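Local coordinates for protein putative metal-dependent isothiocyanate hydrolase SaxA (Pectobacterium carotovorum, PDB 6BRM) that is probably a zinc-dependent hydrolase of the metallo-beta-lactamase superfamily that breaks down isothiocyanates, at residues H69-D74 with A219-S224; A9-Q14 with F20-M25. All blocks are in the same frame, centred on the assembly; numbering follows the deposited sequence.

Contact 1 of 2, residues H69-D74 with A219-S224; sequences HTDHWD and ASHMES. With ZN (zinc ion), chain M; ZN (zinc ion), chain L.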
loop_
_atom_site.group_PDB
_atom_site.type_symbol
_atom_site.label_atom_id
_atom_site.label_comp_id
_atom_site.label_asym_id
_atom_site.label_seq_id
_atom_site.Cartn_x
_atom_site.Cartn_y
_atom_site.Cartn_z
ATOM N N HIS B 69 15.508 3.210 10.769
ATOM C CA HIS B 69 16.662 3.424 9.882
ATOM C C HIS B 69 17.585 4.475 10.498
ATOM O O HIS B 69 17.110 5.467 11.055
ATOM C CB HIS B 69 16.231 3.848 8.470
ATOM C CG HIS B 69 15.720 2.718 7.624
ATOM N ND1 HIS B 69 15.110 2.920 6.403
ATOM C CD2 HIS B 69 15.722 1.378 7.828
ATOM C CE1 HIS B 69 14.767 1.751 5.890
ATOM N NE2 HIS B 69 15.129 0.801 6.734
ATOM N N THR B 70 18.894 4.245 10.395
ATOM C CA THR B 70 19.900 5.005 11.160
ATOM C C THR B 70 19.854 6.519 10.924
ATOM O O THR B 70 20.085 7.296 11.855
ATOM C CB THR B 70 21.326 4.481 10.885
ATOM O OG1 THR B 70 21.328 3.048 10.935
ATOM C CG2 THR B 70 22.319 5.021 11.914
ATOM N N ASP B 71 19.520 6.929 9.699
ATOM C CA ASP B 71 19.312 8.354 9.366
ATOM C C ASP B 71 18.019 8.981 9.941
ATOM O O ASP B 71 17.710 10.139 9.642
ATOM C CB ASP B 71 19.371 8.576 7.839
ATOM C CG ASP B 71 18.291 7.812 7.091
ATOM O OD1 ASP B 71 18.206 6.585 7.303
ATOM O OD2 ASP B 71 17.535 8.417 6.295
ATOM N N HIS B 72 17.254 8.213 10.722
ATOM C CA HIS B 72 16.103 8.717 11.486
ATOM C C HIS B 72 16.177 8.454 13.000
ATOM O O HIS B 72 15.324 8.931 13.743
ATOM C CB HIS B 72 14.825 8.074 10.939
ATOM C CG HIS B 72 14.621 8.295 9.477
ATOM N ND1 HIS B 72 13.767 9.254 8.982
ATOM C CD2 HIS B 72 15.176 7.692 8.398
ATOM C CE1 HIS B 72 13.798 9.231 7.662
ATOM N NE2 HIS B 72 14.646 8.290 7.282
ATOM N N TRP B 73 17.191 7.713 13.449
ATOM C CA TRP B 73 17.296 7.236 14.830
ATOM C C TRP B 73 18.664 6.559 14.986
ATOM O O TRP B 73 18.779 5.329 14.892
ATOM C CB TRP B 73 16.151 6.261 15.149
ATOM C CG TRP B 73 16.132 5.711 16.549
ATOM C CD1 TRP B 73 16.240 4.400 16.914
ATOM C CD2 TRP B 73 15.979 6.454 17.765
ATOM N NE1 TRP B 73 16.169 4.280 18.279
ATOM C CE2 TRP B 73 16.007 5.524 18.827
ATOM C CE3 TRP B 73 15.824 7.816 18.061
ATOM C CZ2 TRP B 73 15.884 5.912 20.167
ATOM C CZ3 TRP B 73 15.702 8.205 19.396
ATOM C CH2 TRP B 73 15.732 7.254 20.430
ATOM N N ASP B 74 19.695 7.379 15.193
ATOM C CA ASP B 74 21.088 6.900 15.291
ATOM C C ASP B 74 21.508 6.630 16.732
ATOM O O ASP B 74 20.778 6.963 17.669
ATOM C CB ASP B 74 22.071 7.873 14.606
ATOM C CG ASP B 74 22.091 9.271 15.230
ATOM O OD1 ASP B 74 21.419 9.523 16.252
ATOM O OD2 ASP B 74 22.790 10.137 14.674
ATOM N N ALA B 219 10.060 20.559 1.379
ATOM C CA ALA B 219 11.086 19.575 1.034
ATOM C C ALA B 219 11.978 19.288 2.240
ATOM O O ALA B 219 12.250 20.180 3.048
ATOM C CB ALA B 219 11.918 20.067 -0.138
ATOM N N SER B 220 12.426 18.037 2.350
ATOM C CA SER B 220 13.217 17.570 3.491
ATOM C C SER B 220 13.950 16.280 3.123
ATOM O O SER B 220 13.773 15.761 2.022
ATOM C CB SER B 220 12.306 17.344 4.706
ATOM O OG SER B 220 13.033 16.917 5.852
ATOM N N HIS B 221 14.777 15.784 4.044
ATOM C CA HIS B 221 15.529 14.532 3.869
ATOM C C HIS B 221 16.571 14.639 2.736
ATOM O O HIS B 221 16.705 13.718 1.928
ATOM C CB HIS B 221 14.553 13.354 3.646
ATOM C CG HIS B 221 15.122 12.001 3.960
ATOM N ND1 HIS B 221 16.277 11.520 3.383
ATOM C CD2 HIS B 221 14.663 11.007 4.759
ATOM C CE1 HIS B 221 16.520 10.302 3.837
ATOM N NE2 HIS B 221 15.550 9.961 4.668
ATOM N N MET B 222 17.311 15.751 2.687
ATOM C CA MET B 222 18.398 15.920 1.698
ATOM C C MET B 222 19.569 16.785 2.190
ATOM O O MET B 222 19.404 17.617 3.080
ATOM C CB MET B 222 17.845 16.461 0.374
ATOM C CG MET B 222 17.057 17.754 0.471
ATOM S SD MET B 222 16.241 18.157 -1.091
ATOM C CE MET B 222 15.213 19.521 -0.559
ATOM N N GLU B 223 20.744 16.562 1.590
ATOM C CA GLU B 223 22.016 17.223 1.961
ATOM C C GLU B 223 22.411 16.954 3.417
ATOM O O GLU B 223 22.694 17.878 4.188
ATOM C CB GLU B 223 21.970 18.729 1.676
ATOM C CG GLU B 223 21.630 19.074 0.235
ATOM C CD GLU B 223 21.810 20.548 -0.073
ATOM O OE1 GLU B 223 21.612 21.390 0.827
ATOM O OE2 GLU B 223 22.140 20.869 -1.229
ATOM N N SER B 224 22.421 15.670 3.768
ATOM C CA SER B 224 22.667 15.214 5.145
ATOM C C SER B 224 23.365 13.859 5.191
ATOM O O SER B 224 24.282 13.671 5.991
ATOM C CB SER B 224 21.357 15.132 5.921
ATOM O OG SER B 224 20.652 16.358 5.874
HETATM ZN ZN ZN M . 15.611 7.857 5.360
HETATM ZN ZN ZN L . 14.366 4.898 5.761
HETATM O O HOH W 1 16.333 5.844 5.903
HETATM O O HOH W 2 16.384 7.274 3.383
#
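The backbones carrying D71, H72 and H221 stay well apart, the nearest CA atoms being those of D71 and S224 at 8.7 Å, and the two segments bury only about 101 Å² between them. The contact is therefore made through metal, at the dinuclear zinc site of the metallo-beta-lactamase fold, where H67, H69, D71 and H72 spell the HxHxDH signature. One zinc takes D71 OD2, H72 NE2 and H221 NE2, each at 2.2 Å, together with two waters and OD2 of D164. A chi1 of -158° swings the H221 ring away from its backbone N and across the gap from the end of strand 216-220. It meets the D71 carboxylate with the planes 73° apart, while the H72 and H221 rings lie obliquely at 50°. D71 OD2 and H221 NE2 are 3.0 Å apart because both bind the ion; no hydrogen bond spans the segments. With NE2 on zinc and ND1 hydrogen-bonded to D23, the H72 ring is held at both nitrogens, which should restrict its rotation. The second zinc is bound by ND1 of H69, with H67, H128 and D164 completing the protein ligands. Water 1 bridges the two metals, 2.2 Å from each zinc, and donates a hydrogen bond to D71 OD1.

Contact 2 of 2, residues A9-Q14 with F20-M25; sequences ATLVLQ and FLIDPM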
loop_
_atom_site.group_PDB
_atom_site.type_symbol
_atom_site.label_atom_id
_atom_site.label_comp_id
_atom_site.label_asym_id
_atom_site.label_seq_id
_atom_site.Cartn_x
_atom_site.Cartn_y
_atom_site.Cartn_z
ATOM N N ALA B 9 15.530 14.138 7.860
ATOM C CA ALA B 9 14.108 14.079 8.214
ATOM C C ALA B 9 13.847 14.508 9.659
ATOM O O ALA B 9 12.697 14.489 10.110
ATOM C CB ALA B 9 13.573 12.674 7.982
ATOM N N THR B 10 14.906 14.877 10.384
ATOM C CA THR B 10 14.772 15.396 11.738
ATOM C C THR B 10 14.129 16.783 11.698
ATOM O O THR B 10 14.510 17.635 10.887
ATOM C CB THR B 10 16.134 15.462 12.453
ATOM O OG1 THR B 10 16.817 14.212 12.286
ATOM C CG2 THR B 10 15.966 15.752 13.941
ATOM N N LEU B 11 13.134 16.981 12.559
ATOM C CA LEU B 11 12.416 18.250 12.651
ATOM C C LEU B 11 11.646 18.340 13.961
ATOM O O LEU B 11 11.259 17.312 14.526
ATOM C CB LEU B 11 11.474 18.429 11.454
ATOM C CG LEU B 11 10.636 17.238 10.963
ATOM C CD1 LEU B 11 9.287 17.180 11.662
ATOM C CD2 LEU B 11 10.439 17.312 9.456
ATOM N N VAL B 12 11.456 19.568 14.448
ATOM C CA VAL B 12 10.596 19.823 15.608
ATOM C C VAL B 12 9.348 20.569 15.151
ATOM O O VAL B 12 9.424 21.466 14.307
ATOM C CB VAL B 12 11.313 20.552 16.779
ATOM C CG1 VAL B 12 12.456 19.696 17.301
ATOM C CG2 VAL B 12 11.832 21.930 16.391
ATOM N N LEU B 13 8.209 20.172 15.717
ATOM C CA LEU B 13 6.889 20.610 15.273
ATOM C C LEU B 13 6.073 21.053 16.477
ATOM O O LEU B 13 5.644 20.215 17.276
ATOM C CB LEU B 13 6.186 19.450 14.556
ATOM C CG LEU B 13 4.705 19.575 14.186
ATOM C CD1 LEU B 13 4.408 20.882 13.460
ATOM C CD2 LEU B 13 4.280 18.382 13.340
ATOM N N GLN B 14 5.878 22.367 16.616
ATOM C CA GLN B 14 4.995 22.913 17.647
ATOM C C GLN B 14 3.567 22.968 17.094
ATOM O O GLN B 14 3.256 23.806 16.246
ATOM C CB GLN B 14 5.472 24.290 18.116
ATOM C CG GLN B 14 4.710 24.807 19.338
ATOM C CD GLN B 14 5.532 25.693 20.266
ATOM O OE1 GLN B 14 6.745 25.520 20.417
ATOM N NE2 GLN B 14 4.861 26.634 20.919
ATOM N N PHE B 20 6.818 18.353 19.405
ATOM C CA PHE B 20 7.286 17.007 19.067
ATOM C C PHE B 20 8.647 17.099 18.400
ATOM O O PHE B 20 8.964 18.112 17.779
ATOM C CB PHE B 20 6.319 16.318 18.099
ATOM C CG PHE B 20 4.890 16.346 18.547
ATOM C CD1 PHE B 20 4.455 15.509 19.570
ATOM C CD2 PHE B 20 3.980 17.210 17.957
ATOM C CE1 PHE B 20 3.135 15.530 19.993
ATOM C CE2 PHE B 20 2.657 17.237 18.374
ATOM C CZ PHE B 20 2.235 16.396 19.393
ATOM N N LEU B 21 9.437 16.034 18.536
ATOM C CA LEU B 21 10.683 15.861 17.796
ATOM C C LEU B 21 10.531 14.592 16.968
ATOM O O LEU B 21 10.533 13.493 17.518
ATOM C CB LEU B 21 11.869 15.757 18.766
ATOM C CG LEU B 21 13.269 15.402 18.241
ATOM C CD1 LEU B 21 13.772 16.370 17.182
ATOM C CD2 LEU B 21 14.247 15.343 19.405
ATOM N N ILE B 22 10.383 14.751 15.651
ATOM C CA ILE B 22 10.174 13.623 14.743
ATOM C C ILE B 22 11.519 13.168 14.182
ATOM O O ILE B 22 12.255 13.979 13.620
ATOM C CB ILE B 22 9.206 13.988 13.583
ATOM C CG1 ILE B 22 7.802 14.320 14.128
ATOM C CG2 ILE B 22 9.129 12.860 12.553
ATOM C CD1 ILE B 22 7.500 15.801 14.226
ATOM N N ASP B 23 11.820 11.876 14.337
ATOM C CA ASP B 23 13.001 11.228 13.747
ATOM C C ASP B 23 14.341 11.896 14.109
ATOM O O ASP B 23 14.989 12.499 13.249
ATOM C CB ASP B 23 12.835 11.122 12.225
ATOM C CG ASP B 23 11.648 10.258 11.821
ATOM O OD1 ASP B 23 10.816 9.923 12.692
ATOM O OD2 ASP B 23 11.549 9.913 10.625
ATOM N N PRO B 24 14.769 11.774 15.381
ATOM C CA PRO B 24 16.001 12.442 15.816
ATOM C C PRO B 24 17.301 11.768 15.339
ATOM O O PRO B 24 17.604 10.643 15.746
ATOM C CB PRO B 24 15.899 12.428 17.355
ATOM C CG PRO B 24 14.656 11.673 17.706
ATOM C CD PRO B 24 14.155 10.995 16.471
ATOM N N MET B 25 18.037 12.459 14.464
ATOM C CA MET B 25 19.414 12.103 14.108
ATOM C C MET B 25 20.328 13.142 14.763
ATOM O O MET B 25 20.364 14.297 14.330
ATOM C CB MET B 25 19.598 12.098 12.588
ATOM C CG MET B 25 20.852 11.377 12.118
ATOM S SD MET B 25 21.631 12.060 10.638
ATOM C CE MET B 25 20.316 11.983 9.427
#
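Strands 10-14 and 20-22 pair L11 with I22, V12 with L21 and L13 with F20; their axes run antiparallel at 156° and approach to 4.8 Å. Backbone hydrogen bonds carry this register. L11 and L13 lie in hydrogen-bonded pairs: I22 N reaches L11 O at 2.9 Å, almost straight along the carbonyl, whereas the return bond from L11 N to I22 O is weak at 3.3 Å. L13 N to F20 O measures 3.0 Å, and F20 N approaches L13 O from above the carbonyl plane. V12 and L21 form the non-hydrogen-bonded pair between them.

Apolar contacts fall on both faces. CD1 of L11 lies against CD1 of I22, whose same methyl is 3.9 Å from L13 CB; F20 shares this face and its ring meets F151 of the other sheet. On the opposite face, V12 CG1 and L21 CD1 come within 3.6 Å. A side-chain bond extends the pairing past the strand end: T10 OG1 sits beside its own backbone N (chi1 -48°) and donates to D23 O at 2.7 Å, in the carbonyl plane. The carboxylate of D23 accepts from T66 OG1. This is a beta hairpin within one of the two mixed sheets of the metallo-beta-lactamase alpha-beta/beta-alpha sandwich.

Both contacts are buried, their centres about 10 Å apart, but they are built differently. Contact 2 joins neighbouring strands of one sheet over 507 Å², with backbone bonds and aliphatic packing; contact 1 buries a fifth of that and holds together loops associated with different sheets, strand 62-64 preceding one and strand 216-220 leading into the other, by metal coordination. The hairpin ends where the site begins. As strand 20-22 runs out, the D23 carboxylate holds one zinc ligand, H72, A9 CB packs 3.5 Å from H72 CE1, and M25 CG lies 3.4 Å from D74 OD2. Contact 2 thus supplies contact 1 with one second-shell residue and with packing against the same ring.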